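Local coordinates for protein putative oxygenase (Streptomyces viridochromogenes Tue57, PDB 4XAA) that probably acts as an iron- and 2-oxoglutarate-dependent oxygenase of the phytanoyl-CoA dioxygenase family, with a likely role in oxidative cyclization during orthosomycin biosynthesis, at residues A10-F15 against A97-G102; D55-P60 against R71-E76; A110-E115 against T209-Y214; T135-S140 against V187-V192. One frame throughout, in Å; residues are numbered along the deposited sequence.

Contact 1 (A10-F15 against A97-G102)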
loop_
_atom_site.group_PDB
_atom_site.type_symbol
_atom_site.label_atom_id
_atom_site.label_comp_id
_atom_site.label_asym_id
_atom_site.label_seq_id
_atom_site.Cartn_x
_atom_site.Cartn_y
_atom_site.Cartn_z
ATOM N N ALA A 10 14.757 13.326 -5.989
ATOM C CA ALA A 10 15.252 12.025 -6.429
ATOM C C ALA A 10 14.209 10.922 -6.256
ATOM O O ALA A 10 14.165 9.969 -7.041
ATOM C CB ALA A 10 16.502 11.656 -5.682
ATOM N N ALA A 11 13.383 11.047 -5.224
ATOM C CA ALA A 11 12.339 10.081 -4.969
ATOM C C ALA A 11 11.261 10.172 -6.053
ATOM O O ALA A 11 10.751 9.147 -6.530
ATOM C CB ALA A 11 11.756 10.289 -3.604
ATOM N N ILE A 12 10.940 11.394 -6.472
ATOM C CA ILE A 12 9.984 11.579 -7.558
ATOM C C ILE A 12 10.587 11.040 -8.851
ATOM O O ILE A 12 9.897 10.435 -9.666
ATOM C CB ILE A 12 9.572 13.059 -7.728
ATOM C CG1 ILE A 12 8.649 13.477 -6.589
ATOM C CG2 ILE A 12 8.847 13.279 -9.055
ATOM C CD1 ILE A 12 8.372 14.977 -6.541
ATOM N N GLU A 13 11.886 11.237 -9.020
ATOM C CA GLU A 13 12.568 10.737 -10.199
ATOM C C GLU A 13 12.552 9.215 -10.223
ATOM O O GLU A 13 12.333 8.615 -11.269
ATOM C CB GLU A 13 14.004 11.253 -10.255
ATOM C CG GLU A 13 14.699 10.940 -11.572
ATOM C CD GLU A 13 14.032 11.624 -12.757
ATOM O OE1 GLU A 13 13.757 12.841 -12.664
ATOM O OE2 GLU A 13 13.782 10.950 -13.779
ATOM N N ARG A 14 12.757 8.592 -9.067
ATOM C CA ARG A 14 12.715 7.136 -8.997
ATOM C C ARG A 14 11.298 6.615 -9.238
ATOM O O ARG A 14 11.113 5.542 -9.823
ATOM C CB ARG A 14 13.234 6.629 -7.650
ATOM C CG ARG A 14 14.739 6.756 -7.466
ATOM C CD ARG A 14 15.262 5.902 -6.309
ATOM N NE ARG A 14 14.405 6.027 -5.136
ATOM C CZ ARG A 14 14.522 6.981 -4.218
ATOM N NH1 ARG A 14 15.485 7.896 -4.337
ATOM N NH2 ARG A 14 13.680 7.009 -3.182
ATOM N N PHE A 15 10.300 7.365 -8.779
ATOM C CA PHE A 15 8.908 7.010 -9.051
ATOM C C PHE A 15 8.687 6.992 -10.550
ATOM O O PHE A 15 8.092 6.075 -11.088
ATOM C CB PHE A 15 7.939 7.994 -8.391
ATOM C CG PHE A 15 6.511 7.807 -8.810
ATOM C CD1 PHE A 15 5.787 6.692 -8.393
ATOM C CD2 PHE A 15 5.875 8.750 -9.607
ATOM C CE1 PHE A 15 4.453 6.517 -8.779
ATOM C CE2 PHE A 15 4.526 8.583 -9.996
ATOM C CZ PHE A 15 3.824 7.470 -9.584
ATOM N N ALA A 97 -0.043 14.308 -5.806
ATOM C CA ALA A 97 -0.031 15.268 -6.907
ATOM C C ALA A 97 1.400 15.641 -7.336
ATOM O O ALA A 97 1.696 15.724 -8.530
ATOM C CB ALA A 97 -0.803 16.507 -6.524
ATOM N N ALA A 98 2.290 15.865 -6.371
ATOM C CA ALA A 98 3.688 16.127 -6.692
ATOM C C ALA A 98 4.315 14.959 -7.471
ATOM O O ALA A 98 4.872 15.142 -8.550
ATOM C CB ALA A 98 4.481 16.403 -5.426
ATOM N N PHE A 99 4.213 13.756 -6.928
ATOM C CA PHE A 99 4.836 12.596 -7.559
ATOM C C PHE A 99 4.311 12.360 -8.959
ATOM O O PHE A 99 5.066 12.065 -9.869
ATOM C CB PHE A 99 4.634 11.355 -6.698
ATOM C CG PHE A 99 5.712 11.168 -5.687
ATOM C CD1 PHE A 99 5.816 12.034 -4.608
ATOM C CD2 PHE A 99 6.668 10.169 -5.845
ATOM C CE1 PHE A 99 6.833 11.890 -3.682
ATOM C CE2 PHE A 99 7.680 10.013 -4.923
ATOM C CZ PHE A 99 7.763 10.871 -3.836
ATOM N N VAL A 100 3.018 12.544 -9.134
ATOM C CA VAL A 100 2.374 12.264 -10.411
ATOM C C VAL A 100 2.338 13.531 -11.284
ATOM O O VAL A 100 1.941 13.487 -12.454
ATOM C CB VAL A 100 0.957 11.656 -10.156
ATOM C CG1 VAL A 100 -0.173 12.614 -10.500
ATOM C CG2 VAL A 100 0.828 10.340 -10.856
ATOM N N ASP A 101 2.795 14.642 -10.704
ATOM C CA ASP A 101 2.912 15.930 -11.388
ATOM C C ASP A 101 1.603 16.524 -11.957
ATOM O O ASP A 101 1.582 17.033 -13.076
ATOM C CB ASP A 101 3.931 15.825 -12.520
ATOM C CG ASP A 101 4.472 17.183 -12.926
ATOM O OD1 ASP A 101 4.278 18.141 -12.152
ATOM O OD2 ASP A 101 5.079 17.300 -14.006
ATOM N N GLY A 102 0.521 16.485 -11.187
ATOM C CA GLY A 102 -0.712 17.147 -11.589
ATOM C C GLY A 102 -1.735 16.934 -10.504
ATOM O O GLY A 102 -1.450 16.264 -9.524
#

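Contact 2 (D55-P60 against R71-E76)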
loop_
_atom_site.group_PDB
_atom_site.type_symbol
_atom_site.label_atom_id
_atom_site.label_comp_id
_atom_site.label_asym_id
_atom_site.label_seq_id
_atom_site.Cartn_x
_atom_site.Cartn_y
_atom_site.Cartn_z
ATOM N N ASP A 55 -16.352 -6.057 3.885
ATOM C CA ASP A 55 -15.105 -5.298 3.786
ATOM C C ASP A 55 -13.908 -5.921 4.513
ATOM O O ASP A 55 -12.764 -5.534 4.261
ATOM C CB ASP A 55 -15.315 -3.876 4.301
ATOM C CG ASP A 55 -16.196 -3.065 3.388
ATOM O OD1 ASP A 55 -16.062 -3.248 2.159
ATOM O OD2 ASP A 55 -17.032 -2.274 3.900
ATOM N N TYR A 56 -14.147 -6.871 5.410
ATOM C CA TYR A 56 -13.037 -7.572 6.059
ATOM C C TYR A 56 -12.623 -8.824 5.262
ATOM O O TYR A 56 -13.192 -9.901 5.439
ATOM C CB TYR A 56 -13.406 -7.956 7.485
ATOM C CG TYR A 56 -13.364 -6.814 8.477
ATOM C CD1 TYR A 56 -14.205 -5.722 8.346
ATOM C CD2 TYR A 56 -12.498 -6.839 9.559
ATOM C CE1 TYR A 56 -14.179 -4.695 9.252
ATOM C CE2 TYR A 56 -12.468 -5.801 10.481
ATOM C CZ TYR A 56 -13.309 -4.736 10.321
ATOM O OH TYR A 56 -13.293 -3.699 11.226
ATOM N N TRP A 57 -11.644 -8.673 4.377
ATOM C CA TRP A 57 -11.197 -9.780 3.529
ATOM C C TRP A 57 -10.262 -10.698 4.282
ATOM O O TRP A 57 -9.252 -10.247 4.829
ATOM C CB TRP A 57 -10.478 -9.278 2.282
ATOM C CG TRP A 57 -11.306 -8.448 1.390
ATOM C CD1 TRP A 57 -12.549 -7.965 1.641
ATOM C CD2 TRP A 57 -10.941 -7.974 0.091
ATOM N NE1 TRP A 57 -12.984 -7.223 0.583
ATOM C CE2 TRP A 57 -12.016 -7.211 -0.387
ATOM C CE3 TRP A 57 -9.797 -8.111 -0.706
ATOM C CZ2 TRP A 57 -11.998 -6.589 -1.633
ATOM C CZ3 TRP A 57 -9.779 -7.501 -1.946
ATOM C CH2 TRP A 57 -10.874 -6.745 -2.397
ATOM N N ASN A 58 -10.589 -11.988 4.269
ATOM C CA ASN A 58 -9.861 -12.989 5.034
ATOM C C ASN A 58 -9.808 -14.345 4.319
ATOM O O ASN A 58 -10.673 -14.656 3.504
ATOM C CB ASN A 58 -10.505 -13.155 6.408
ATOM C CG ASN A 58 -11.957 -13.622 6.319
ATOM O OD1 ASN A 58 -12.240 -14.822 6.343
ATOM N ND2 ASN A 58 -12.878 -12.673 6.204
ATOM N N PHE A 59 -8.786 -15.149 4.606
ATOM C CA PHE A 59 -8.809 -16.530 4.151
ATOM C C PHE A 59 -8.829 -17.491 5.331
ATOM O O PHE A 59 -8.317 -17.179 6.405
ATOM C CB PHE A 59 -7.632 -16.833 3.221
ATOM C CG PHE A 59 -6.275 -16.614 3.834
ATOM C CD1 PHE A 59 -5.661 -17.615 4.570
ATOM C CD2 PHE A 59 -5.586 -15.430 3.623
ATOM C CE1 PHE A 59 -4.406 -17.427 5.109
ATOM C CE2 PHE A 59 -4.335 -15.246 4.158
ATOM C CZ PHE A 59 -3.744 -16.246 4.900
ATOM N N PRO A 60 -9.444 -18.665 5.139
ATOM C CA PRO A 60 -9.529 -19.640 6.225
ATOM C C PRO A 60 -8.307 -20.558 6.271
ATOM O O PRO A 60 -7.684 -20.836 5.243
ATOM C CB PRO A 60 -10.791 -20.408 5.877
ATOM C CG PRO A 60 -10.773 -20.431 4.388
ATOM C CD PRO A 60 -10.172 -19.119 3.944
ATOM N N ARG A 71 -7.201 -7.753 4.658
ATOM C CA ARG A 71 -7.616 -6.445 4.169
ATOM C C ARG A 71 -8.895 -5.933 4.804
ATOM O O ARG A 71 -9.810 -6.687 5.102
ATOM C CB ARG A 71 -7.780 -6.468 2.650
ATOM C CG ARG A 71 -7.984 -5.111 2.018
ATOM C CD ARG A 71 -8.279 -5.295 0.576
ATOM N NE ARG A 71 -8.291 -4.077 -0.229
ATOM C CZ ARG A 71 -7.294 -3.706 -1.029
ATOM N NH1 ARG A 71 -6.185 -4.431 -1.122
ATOM N NH2 ARG A 71 -7.405 -2.606 -1.746
ATOM N N VAL A 72 -8.919 -4.634 5.045
ATOM C CA VAL A 72 -10.149 -3.932 5.308
ATOM C C VAL A 72 -10.405 -3.008 4.123
ATOM O O VAL A 72 -9.662 -2.071 3.880
ATOM C CB VAL A 72 -10.102 -3.150 6.602
ATOM C CG1 VAL A 72 -11.471 -2.558 6.882
ATOM C CG2 VAL A 72 -9.687 -4.057 7.740
ATOM N N HIS A 73 -11.453 -3.320 3.369
ATOM C CA HIS A 73 -11.770 -2.633 2.127
ATOM C C HIS A 73 -12.640 -1.453 2.459
ATOM O O HIS A 73 -13.192 -1.391 3.554
ATOM C CB HIS A 73 -12.479 -3.583 1.169
ATOM C CG HIS A 73 -12.362 -3.207 -0.272
ATOM N ND1 HIS A 73 -11.149 -3.124 -0.925
ATOM C CD2 HIS A 73 -13.310 -2.923 -1.198
ATOM C CE1 HIS A 73 -11.353 -2.798 -2.189
ATOM N NE2 HIS A 73 -12.657 -2.674 -2.380
ATOM N N ASN A 74 -12.758 -0.517 1.527
ATOM C CA ASN A 74 -13.545 0.674 1.769
ATOM C C ASN A 74 -13.200 1.311 3.110
ATOM O O ASN A 74 -14.076 1.570 3.930
ATOM C CB ASN A 74 -15.027 0.328 1.706
ATOM C CG ASN A 74 -15.444 -0.147 0.334
ATOM O OD1 ASN A 74 -15.173 0.515 -0.669
ATOM N ND2 ASN A 74 -16.100 -1.304 0.278
ATOM N N LEU A 75 -11.913 1.536 3.344
ATOM C CA LEU A 75 -11.459 1.965 4.659
ATOM C C LEU A 75 -12.102 3.284 5.104
ATOM O O LEU A 75 -12.383 3.467 6.285
ATOM C CB LEU A 75 -9.933 2.085 4.672
ATOM C CG LEU A 75 -9.230 2.394 5.997
ATOM C CD1 LEU A 75 -9.513 1.311 7.028
ATOM C CD2 LEU A 75 -7.739 2.548 5.779
ATOM N N GLU A 76 -12.361 4.181 4.156
ATOM C CA GLU A 76 -12.900 5.501 4.484
ATOM C C GLU A 76 -14.367 5.452 4.905
ATOM O O GLU A 76 -14.920 6.444 5.373
ATOM C CB GLU A 76 -12.729 6.450 3.294
ATOM C CG GLU A 76 -13.794 6.356 2.205
ATOM C CD GLU A 76 -13.684 5.120 1.336
ATOM O OE1 GLU A 76 -12.935 4.188 1.696
ATOM O OE2 GLU A 76 -14.357 5.078 0.278
#

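Contact 3 (A110-E115 against T209-Y214)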
loop_
_atom_site.group_PDB
_atom_site.type_symbol
_atom_site.label_atom_id
_atom_site.label_comp_id
_atom_site.label_asym_id
_atom_site.label_seq_id
_atom_site.Cartn_x
_atom_site.Cartn_y
_atom_site.Cartn_z
ATOM N N ALA A 110 -7.768 1.612 1.580
ATOM C CA ALA A 110 -7.755 0.272 2.133
ATOM C C ALA A 110 -6.731 0.129 3.232
ATOM O O ALA A 110 -5.685 0.782 3.231
ATOM C CB ALA A 110 -7.496 -0.780 1.019
ATOM N N LEU A 111 -7.044 -0.742 4.176
ATOM C CA LEU A 111 -6.050 -1.217 5.116
ATOM C C LEU A 111 -5.631 -2.626 4.702
ATOM O O LEU A 111 -6.447 -3.552 4.694
ATOM C CB LEU A 111 -6.604 -1.203 6.538
ATOM C CG LEU A 111 -5.735 -1.670 7.704
ATOM C CD1 LEU A 111 -4.574 -0.724 7.984
ATOM C CD2 LEU A 111 -6.586 -1.849 8.947
ATOM N N VAL A 112 -4.366 -2.778 4.320
ATOM C CA VAL A 112 -3.822 -4.097 4.066
ATOM C C VAL A 112 -2.909 -4.494 5.230
ATOM O O VAL A 112 -2.322 -3.638 5.921
ATOM C CB VAL A 112 -3.082 -4.155 2.728
ATOM C CG1 VAL A 112 -3.846 -3.337 1.696
ATOM C CG2 VAL A 112 -1.679 -3.635 2.873
ATOM N N LEU A 113 -2.838 -5.805 5.453
ATOM C CA LEU A 113 -2.381 -6.365 6.719
ATOM C C LEU A 113 -1.627 -7.642 6.546
ATOM O O LEU A 113 -2.064 -8.523 5.796
ATOM C CB LEU A 113 -3.561 -6.685 7.638
ATOM C CG LEU A 113 -4.665 -5.661 7.744
ATOM C CD1 LEU A 113 -5.852 -6.306 8.344
ATOM C CD2 LEU A 113 -4.133 -4.569 8.630
ATOM N N LYS A 114 -0.528 -7.755 7.287
ATOM C CA LYS A 114 0.140 -9.025 7.504
ATOM C C LYS A 114 0.013 -9.399 8.972
ATOM O O LYS A 114 0.688 -8.802 9.804
ATOM C CB LYS A 114 1.612 -8.946 7.113
ATOM C CG LYS A 114 1.881 -8.454 5.702
ATOM C CD LYS A 114 1.430 -9.458 4.639
ATOM C CE LYS A 114 1.729 -8.913 3.240
ATOM N NZ LYS A 114 1.833 -9.993 2.230
ATOM N N GLU A 115 -0.865 -10.355 9.290
ATOM C CA GLU A 115 -0.937 -10.938 10.637
ATOM C C GLU A 115 0.420 -11.551 10.968
ATOM O O GLU A 115 1.151 -11.956 10.068
ATOM C CB GLU A 115 -2.020 -12.032 10.746
ATOM C CG GLU A 115 -3.472 -11.615 10.516
ATOM C CD GLU A 115 -4.467 -12.553 11.204
ATOM O OE1 GLU A 115 -5.687 -12.307 11.131
ATOM O OE2 GLU A 115 -4.033 -13.539 11.834
ATOM N N THR A 209 -0.589 -1.372 6.796
ATOM C CA THR A 209 -0.399 -0.333 5.803
ATOM C C THR A 209 -1.752 0.255 5.427
ATOM O O THR A 209 -2.725 -0.475 5.279
ATOM C CB THR A 209 0.314 -0.900 4.548
ATOM O OG1 THR A 209 1.609 -1.377 4.921
ATOM C CG2 THR A 209 0.477 0.145 3.472
ATOM N N ILE A 210 -1.819 1.573 5.302
ATOM C CA ILE A 210 -2.984 2.224 4.712
ATOM C C ILE A 210 -2.663 2.585 3.267
ATOM O O ILE A 210 -1.801 3.415 3.015
ATOM C CB ILE A 210 -3.405 3.498 5.505
ATOM C CG1 ILE A 210 -3.936 3.113 6.882
ATOM C CG2 ILE A 210 -4.459 4.292 4.759
ATOM C CD1 ILE A 210 -4.169 4.290 7.780
ATOM N N VAL A 211 -3.342 1.939 2.325
ATOM C CA VAL A 211 -3.179 2.232 0.899
ATOM C C VAL A 211 -4.333 3.101 0.379
ATOM O O VAL A 211 -5.521 2.732 0.477
ATOM C CB VAL A 211 -3.113 0.938 0.043
ATOM C CG1 VAL A 211 -2.746 1.256 -1.402
ATOM C CG2 VAL A 211 -2.129 -0.035 0.629
ATOM N N ILE A 212 -3.973 4.254 -0.170
ATOM C CA ILE A 212 -4.939 5.173 -0.743
ATOM C C ILE A 212 -4.576 5.363 -2.207
ATOM O O ILE A 212 -3.421 5.585 -2.554
ATOM C CB ILE A 212 -4.968 6.540 0.027
ATOM C CG1 ILE A 212 -5.280 6.322 1.508
ATOM C CG2 ILE A 212 -5.990 7.501 -0.554
ATOM C CD1 ILE A 212 -5.505 7.621 2.287
ATOM N N GLU A 213 -5.551 5.239 -3.087
ATOM C CA GLU A 213 -5.254 5.445 -4.492
ATOM C C GLU A 213 -5.633 6.855 -4.920
ATOM O O GLU A 213 -6.738 7.302 -4.647
ATOM C CB GLU A 213 -5.979 4.418 -5.345
ATOM C CG GLU A 213 -5.744 4.584 -6.825
ATOM C CD GLU A 213 -6.393 3.477 -7.628
ATOM O OE1 GLU A 213 -5.990 2.303 -7.454
ATOM O OE2 GLU A 213 -7.311 3.776 -8.421
ATOM N N TYR A 214 -4.704 7.550 -5.571
ATOM C CA TYR A 214 -4.957 8.894 -6.075
ATOM C C TYR A 214 -4.844 8.917 -7.576
ATOM O O TYR A 214 -3.927 8.312 -8.143
ATOM C CB TYR A 214 -3.986 9.924 -5.478
ATOM C CG TYR A 214 -4.084 10.062 -3.980
ATOM C CD1 TYR A 214 -4.882 11.052 -3.392
ATOM C CD2 TYR A 214 -3.387 9.197 -3.151
ATOM C CE1 TYR A 214 -4.962 11.164 -2.012
ATOM C CE2 TYR A 214 -3.465 9.297 -1.789
ATOM C CZ TYR A 214 -4.246 10.275 -1.224
ATOM O OH TYR A 214 -4.303 10.335 0.140
#

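Contact 4 (T135-S140 against V187-V192)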
loop_
_atom_site.group_PDB
_atom_site.type_symbol
_atom_site.label_atom_id
_atom_site.label_comp_id
_atom_site.label_asym_id
_atom_site.label_seq_id
_atom_site.Cartn_x
_atom_site.Cartn_y
_atom_site.Cartn_z
ATOM N N THR A 135 -0.097 8.317 -13.922
ATOM C CA THR A 135 -1.437 8.883 -14.020
ATOM C C THR A 135 -2.239 8.596 -12.750
ATOM O O THR A 135 -3.010 9.440 -12.286
ATOM C CB THR A 135 -2.170 8.328 -15.259
ATOM O OG1 THR A 135 -1.532 8.830 -16.438
ATOM C CG2 THR A 135 -3.610 8.745 -15.279
ATOM N N VAL A 136 -2.036 7.407 -12.183
ATOM C CA VAL A 136 -2.732 6.992 -10.969
ATOM C C VAL A 136 -1.706 6.326 -10.063
ATOM O O VAL A 136 -0.974 5.458 -10.506
ATOM C CB VAL A 136 -3.925 6.011 -11.280
ATOM C CG1 VAL A 136 -4.830 5.837 -10.081
ATOM C CG2 VAL A 136 -4.743 6.509 -12.443
ATOM N N CYS A 137 -1.620 6.748 -8.806
ATOM C CA CYS A 137 -0.684 6.108 -7.889
ATOM C C CYS A 137 -1.340 5.657 -6.602
ATOM O O CYS A 137 -2.423 6.101 -6.262
ATOM C CB CYS A 137 0.482 7.046 -7.552
ATOM S SG CYS A 137 -0.022 8.535 -6.662
ATOM N N ASN A 138 -0.661 4.758 -5.900
ATOM C CA ASN A 138 -1.042 4.338 -4.567
ATOM C C ASN A 138 -0.093 4.912 -3.551
ATOM O O ASN A 138 1.121 4.818 -3.711
ATOM C CB ASN A 138 -1.040 2.816 -4.445
ATOM C CG ASN A 138 -2.271 2.163 -5.075
ATOM O OD1 ASN A 138 -3.346 2.117 -4.470
ATOM N ND2 ASN A 138 -2.109 1.635 -6.285
ATOM N N LEU A 139 -0.636 5.513 -2.502
ATOM C CA LEU A 139 0.198 5.926 -1.381
ATOM C C LEU A 139 0.055 4.886 -0.302
ATOM O O LEU A 139 -1.051 4.615 0.160
ATOM C CB LEU A 139 -0.195 7.307 -0.843
ATOM C CG LEU A 139 0.571 8.512 -1.398
ATOM C CD1 LEU A 139 0.408 8.578 -2.894
ATOM C CD2 LEU A 139 0.071 9.789 -0.765
ATOM N N SER A 140 1.172 4.278 0.071
ATOM C CA SER A 140 1.171 3.287 1.126
ATOM C C SER A 140 1.749 3.924 2.363
ATOM O O SER A 140 2.955 4.174 2.440
ATOM C CB SER A 140 1.971 2.046 0.721
ATOM O OG SER A 140 1.458 1.475 -0.476
ATOM N N VAL A 187 5.968 6.826 3.599
ATOM C CA VAL A 187 4.925 6.733 2.606
ATOM C C VAL A 187 5.559 6.288 1.302
ATOM O O VAL A 187 6.414 6.980 0.752
ATOM C CB VAL A 187 4.194 8.063 2.413
ATOM C CG1 VAL A 187 3.213 7.955 1.270
ATOM C CG2 VAL A 187 3.484 8.453 3.700
ATOM N N VAL A 188 5.169 5.106 0.838
ATOM C CA VAL A 188 5.633 4.591 -0.434
ATOM C C VAL A 188 4.621 4.992 -1.472
ATOM O O VAL A 188 3.423 4.904 -1.231
ATOM C CB VAL A 188 5.780 3.079 -0.407
ATOM C CG1 VAL A 188 6.280 2.557 -1.755
ATOM C CG2 VAL A 188 6.711 2.691 0.716
ATOM N N VAL A 189 5.090 5.454 -2.620
ATOM C CA VAL A 189 4.172 5.757 -3.692
ATOM C C VAL A 189 4.540 4.905 -4.905
ATOM O O VAL A 189 5.695 4.841 -5.305
ATOM C CB VAL A 189 4.178 7.268 -3.993
ATOM C CG1 VAL A 189 5.480 7.864 -3.570
ATOM C CG2 VAL A 189 3.870 7.564 -5.444
ATOM N N HIS A 190 3.564 4.190 -5.449
ATOM C CA HIS A 190 3.862 3.370 -6.606
ATOM C C HIS A 190 2.793 3.501 -7.659
ATOM O O HIS A 190 1.605 3.717 -7.373
ATOM C CB HIS A 190 4.080 1.902 -6.210
ATOM C CG HIS A 190 2.856 1.192 -5.726
ATOM N ND1 HIS A 190 2.475 1.184 -4.403
ATOM C CD2 HIS A 190 1.955 0.418 -6.382
ATOM C CE1 HIS A 190 1.376 0.460 -4.265
ATOM N NE2 HIS A 190 1.041 -0.017 -5.452
ATOM N N ASP A 191 3.248 3.416 -8.899
ATOM C CA ASP A 191 2.374 3.548 -10.049
ATOM C C ASP A 191 1.426 2.337 -10.084
ATOM O O ASP A 191 1.832 1.231 -9.750
ATOM C CB ASP A 191 3.224 3.664 -11.315
ATOM C CG ASP A 191 2.435 4.125 -12.509
ATOM O OD1 ASP A 191 1.405 3.477 -12.805
ATOM O OD2 ASP A 191 2.841 5.131 -13.146
ATOM N N VAL A 192 0.167 2.534 -10.451
ATOM C CA VAL A 192 -0.769 1.410 -10.440
ATOM C C VAL A 192 -0.427 0.382 -11.510
ATOM O O VAL A 192 -0.918 -0.736 -11.461
ATOM C CB VAL A 192 -2.228 1.857 -10.653
ATOM C CG1 VAL A 192 -2.764 2.573 -9.422
ATOM C CG2 VAL A 192 -2.336 2.715 -11.884
HETATM O O HOH W 1 -0.270 5.326 -13.874
HETATM O O HOH W 2 2.875 2.602 -2.281
#

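Contact 1 (A10-F15 against A97-G102)
With CG1 turned beside its own backbone N (chi1 -73°), Ile12 reaches across to the ring of Phe99, while Phe15, whose CG is anti to the backbone N (chi1 171°), swings its ring toward the same residue from one turn further along. Ile12 CG1 sits squarely over one face of Phe99, 3.6 Å from the ring centroid and almost on the ring normal, a well-centred CH-pi contact. The next carbon out, Ile12 CD1, reaches Ala98 CB at 4.3 Å. Phe15 comes at a different part of Phe99: its CB lies at the rim of that ring, 3.6 Å from Phe99 CD2. The two rings make an offset edge-to-face pair, the edge of Phe99 toward the face of Phe15, with centroids 5.8 Å apart and planes at 72°. This is helix-against-helix packing at the flank of the double-stranded beta-helix core, helix 8-18 meeting the C-terminal turn of helix 90-100, with Ile12 and Phe99 nearest in the backbone. No hydrogen bond passes between the segments. Just past Phe99 the second helix ends in a Schellman motif, Asp101 taking a positive phi, and Gly102 N bonds back to Ala97 O at 3.0 Å. The carbonyl of Phe99 lies against Phe15, its O 3.4 Å from Phe15 CD2, and takes a hydrogen bond from Arg134. Ala11 adds to the packing, its CB 4.0 Å from Phe99 CZ, and Val189 of strand 186-191 touches both phenylalanines.

Contact 2 (D55-P60 against R71-E76)
The beta hairpin of strands 56-59 and 68-72 forms one margin of the large antiparallel sheet, and here Trp57 and Arg71 make a hydrogen-bonded pair. Trp57 N donates a hydrogen bond to Arg71 O at 2.8 Å, and the return bond from Arg71 N to Trp57 O is longer, at 3.2 Å. Their side chains run alongside each other on one face of the sheet, that of Arg71 about 6 Å from the nickel ion. Arg71, extended from CG to NE, lays CD over the six-membered ring of Trp57, 3.8 Å from its centroid; the guanidinium itself is further off and at most weakly attracted. His73 makes an offset stack with the same indole, planes 23° apart, CZ2 of Trp57 lying over the centre of the imidazole. Arg71 NE also donates to His73 ND1 at 3.1 Å, in the plane of the imidazole, a bond that would fix the ring's rotation. On the other face Tyr56 lies beside Val72 and sends its OH to Leu42 O. Beyond the strand pairing, Asp55 O receives His73 N in a short, fairly straight bond of 2.7 Å, while Asp55 OD1 takes Asn74 ND2 on its syn side, 33° out of the carboxylate plane. The other oxygen, Asp55 OD2, is bound by Gln78. Side chains alternating between two faces, over exchanged backbone bonds, are typical of an antiparallel beta hairpin, here at the edge of the major sheet.

Contact 3 (A110-E115 against T209-Y214)
Ala110 and Val211 form one of two hydrogen-bonded pairs between 110-115 and 209-214, on the neighbouring strands 105-114 and 207-215 of the major sheet of the double-stranded beta-helix. Ala110 N donates to Val211 O at 2.7 Å and receives Val211 N in return; Val112 and Thr209 exchange a second pair of bonds, both 3.0 Å long. The tight side is that of Leu111 and Ile210, a non-hydrogen-bonded pair whose side chains turn to the face lined by helix 29-47, where Ala39 and Ile43 meet Leu111 and Leu35 meets Ile210. On the other face Val112 and Val211 are partly exposed, although Arg71 packs on Ala110 and Val112; the side chain of Val211 is about 7 Å from the nickel ion. Val112 CG2 runs beside Thr209 CB at 3.8 Å, whereas CG1 crosses to Val211. The two strand segments run at 141° to each other, well short of strictly antiparallel, and Glu213, beyond the paired residues, makes a salt bridge with Arg128. Leu111 has CG anti to its backbone nitrogen (chi1 180°), which brings CD1 to 3.3 Å from Thr209 O and 4.0 Å from Ile210 CG1.

Contact 4 (T135-S140 against V187-V192)
Asn138 lays its CB over one face of the His190 ring, 3.8 Å from the ring centroid, a CH-pi contact on the face of the sheet that carries Asn138, His190, Ser140 and Val188. CG of His190 is wedged between its backbone N and carbonyl carbon (chi1 68°), which swings the ring back over its partner until CE1 is 3.4 Å from Asn138 CB. The amide and imidazole planes are only 23° apart. At the edge of the imidazole a water lies in the ring plane, 2.6 Å from His190 ND1; it also bonds Ser140 OG and donates to Asn138 O. NE2 of His190 bonds Asp127, a ligand of the nickel ion, and the ring meets that of His196, another ligand, which puts His190 in the second shell, where it probably orients the metal-binding carboxylate of Asp127. The backbones pair as an antiparallel ladder: Asn138 N to His190 O and its return bond, then Ser140 N to Val188 O at 2.7 Å, nearly straight at 177°. At the other end Val192 N reaches Val136 O at 3.1 Å, and Val192 CG2 packs on Val136 CB. A second water links Thr135 N to Asp191 OD1, while Asp191 OD2 takes the backbone N of Arg134. On the other face from the histidine, Leu139 CG meets Val187 CG1 at 3.8 Å. That apolar face packs against helix 90-100, through Ala96, Leu95 and Phe99, and against Phe15 of helix 8-18, while strands 20-25 and 207-215 flank the pair in the sheet.

Contacts 2, 3 and 4 are alternate strand pairs along one large antiparallel sheet: Val72 N probably bonds Leu111 O between contacts 2 and 3, and Leu139 N probably bonds Ile212 O between contacts 3 and 4. All three bring side chains near the nickel, with His190 of contact 4 in the second shell. Contacts 3 and 4 are buried near the middle; contact 3 has mostly aliphatic side chains, whereas contact 4 adds a histidine, an asparagine and water. Contact 2, partly buried at the sheet margin, mixes aromatic stacking with polar bonds. Contact 1, helix packing without cross-segment hydrogen bonds, is locally buried but lies toward the periphery; its phenylalanines rest on contact 4.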